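Long-range contact in alkaline serine protease (Pseudoalteromonas sp., PDB 1Y9Z), which probably hydrolyses peptide bonds in proteins as a cold-adapted, subtilisin-like serine protease: residues Asp181-Asp185 with Ala313-Gln318. Sequence-based numbering, arbitrary orientation.
Sequences DSNLD and ALPGLQ
Gln318 NE2 donates to Asp181 OD1 at 3.0 Å, the oxygen lying in the amide plane while the donor stands above the carboxylate, the two planes 71° apart. With chi1 at 67°, Ser182 OG sits between its backbone N and carbonyl carbon and faces Leu317, whose N-H it takes at 2.8 Å, nearly straight at 164°. Waters add to the grip: one donates to both Asp181 OD1 and Gln318 OE1, a second to Asp181 OD1 and Asp185 OD2 while accepting from Gly316 N, and a third links Ser182 N to Leu317 O. Asp181 to Leu184, following strand 174-180 of the subtilisin-like core, forms a type I beta turn; 313-318, between strands 305-309 and 321-323, probably belongs to the inserted beta-barrel domain, so the contact probably lies between the two domains. Asp181 OD2 receives Asn183 N, making an Asx turn, and Asp185 N from the opposite face. Asn183 ND2 donates to Asp185 OD2 at 2.7 Å. With an alanine at Asp181, Gln318 NE2, Asn183 N and Asp185 N would probably be left without their carboxylate acceptor. Apolar contact comes from Pro315 and Leu314: Pro315 CG sits 3.3 Å from Asn183 ND2, and Leu314 CD2 lies 3.9 Å from Asp185 CB.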
loop_
_atom_site.group_PDB
_atom_site.type_symbol
_atom_site.label_atom_id
_atom_site.label_comp_id
_atom_site.label_asym_id
_atom_site.label_seq_id
_atom_site.Cartn_x
_atom_site.Cartn_y
_atom_site.Cartn_z
ATOM N N ASP A 181 1.320 -0.922 9.507
ATOM C CA ASP A 181 2.578 -0.435 8.947
ATOM C C ASP A 181 3.705 -1.456 9.102
ATOM O O ASP A 181 3.462 -2.588 9.526
ATOM C CB ASP A 181 2.955 0.927 9.557
ATOM C CG ASP A 181 3.274 0.856 11.039
ATOM O OD1 ASP A 181 3.302 1.931 11.679
ATOM O OD2 ASP A 181 3.510 -0.250 11.562
ATOM N N SER A 182 4.933 -1.069 8.757
ATOM C CA SER A 182 6.057 -2.002 8.825
ATOM C C SER A 182 6.487 -2.454 10.218
ATOM O O SER A 182 7.392 -3.277 10.347
ATOM C CB SER A 182 7.266 -1.457 8.049
ATOM O OG SER A 182 7.818 -0.303 8.651
ATOM N N ASN A 183 5.858 -1.918 11.259
ATOM C CA ASN A 183 6.169 -2.353 12.618
ATOM C C ASN A 183 4.969 -3.164 13.096
ATOM O O ASN A 183 4.894 -3.570 14.256
ATOM C CB ASN A 183 6.389 -1.169 13.562
ATOM C CG ASN A 183 6.873 -1.611 14.938
ATOM O OD1 ASN A 183 7.880 -2.309 15.055
ATOM N ND2 ASN A 183 6.156 -1.208 15.980
ATOM N N LEU A 184 4.035 -3.385 12.174
ATOM C CA LEU A 184 2.809 -4.135 12.424
ATOM C C LEU A 184 1.828 -3.370 13.298
ATOM O O LEU A 184 0.925 -3.953 13.895
ATOM C CB LEU A 184 3.130 -5.497 13.043
ATOM C CG LEU A 184 3.961 -6.413 12.138
ATOM C CD1 LEU A 184 4.180 -7.749 12.824
ATOM C CD2 LEU A 184 3.247 -6.607 10.807
ATOM N N ASP A 185 2.004 -2.057 13.370
ATOM C CA ASP A 185 1.101 -1.228 14.148
ATOM C C ASP A 185 -0.114 -0.886 13.295
ATOM O O ASP A 185 -0.001 -0.680 12.085
ATOM C CB ASP A 185 1.791 0.063 14.591
ATOM C CG ASP A 185 2.818 -0.171 15.677
ATOM O OD1 ASP A 185 2.460 -0.773 16.711
ATOM O OD2 ASP A 185 3.979 0.250 15.502
ATOM N N ALA A 313 7.378 5.469 19.240
ATOM C CA ALA A 313 5.931 5.259 19.281
ATOM C C ALA A 313 5.431 4.533 18.029
ATOM O O ALA A 313 4.592 3.635 18.111
ATOM C CB ALA A 313 5.216 6.594 19.432
ATOM N N LEU A 314 5.941 4.942 16.871
ATOM C CA LEU A 314 5.584 4.336 15.588
ATOM C C LEU A 314 6.874 4.208 14.785
ATOM O O LEU A 314 7.118 4.976 13.853
ATOM C CB LEU A 314 4.584 5.215 14.828
ATOM C CG LEU A 314 3.124 5.216 15.289
ATOM C CD1 LEU A 314 2.330 6.206 14.447
ATOM C CD2 LEU A 314 2.537 3.816 15.159
ATOM N N PRO A 315 7.716 3.224 15.139
ATOM C CA PRO A 315 9.002 2.965 14.485
ATOM C C PRO A 315 8.953 2.511 13.028
ATOM O O PRO A 315 9.972 2.529 12.336
ATOM C CB PRO A 315 9.638 1.920 15.395
ATOM C CG PRO A 315 8.456 1.135 15.857
ATOM C CD PRO A 315 7.453 2.219 16.187
ATOM N N GLY A 316 7.778 2.104 12.560
ATOM C CA GLY A 316 7.661 1.657 11.183
ATOM C C GLY A 316 7.822 2.784 10.181
ATOM O O GLY A 316 7.904 3.953 10.555
ATOM N N LEU A 317 7.863 2.436 8.900
ATOM C CA LEU A 317 8.010 3.441 7.858
ATOM C C LEU A 317 6.719 4.242 7.709
ATOM O O LEU A 317 5.646 3.679 7.467
ATOM C CB LEU A 317 8.367 2.779 6.525
ATOM C CG LEU A 317 8.607 3.719 5.341
ATOM C CD1 LEU A 317 9.799 4.623 5.625
ATOM C CD2 LEU A 317 8.855 2.894 4.089
ATOM N N GLN A 318 6.821 5.557 7.862
ATOM C CA GLN A 318 5.653 6.421 7.750
ATOM C C GLN A 318 5.696 7.299 6.500
ATOM O O GLN A 318 6.764 7.735 6.066
ATOM C CB GLN A 318 5.535 7.315 8.989
ATOM C CG GLN A 318 5.614 6.577 10.325
ATOM C CD GLN A 318 4.543 5.511 10.485
ATOM O OE1 GLN A 318 3.368 5.745 10.200
ATOM N NE2 GLN A 318 4.946 4.334 10.956
HETATM O O HOH W 1 1.402 3.927 10.961
HETATM O O HOH W 2 5.088 1.982 13.583
HETATM O O HOH W 3 5.053 1.138 6.998
#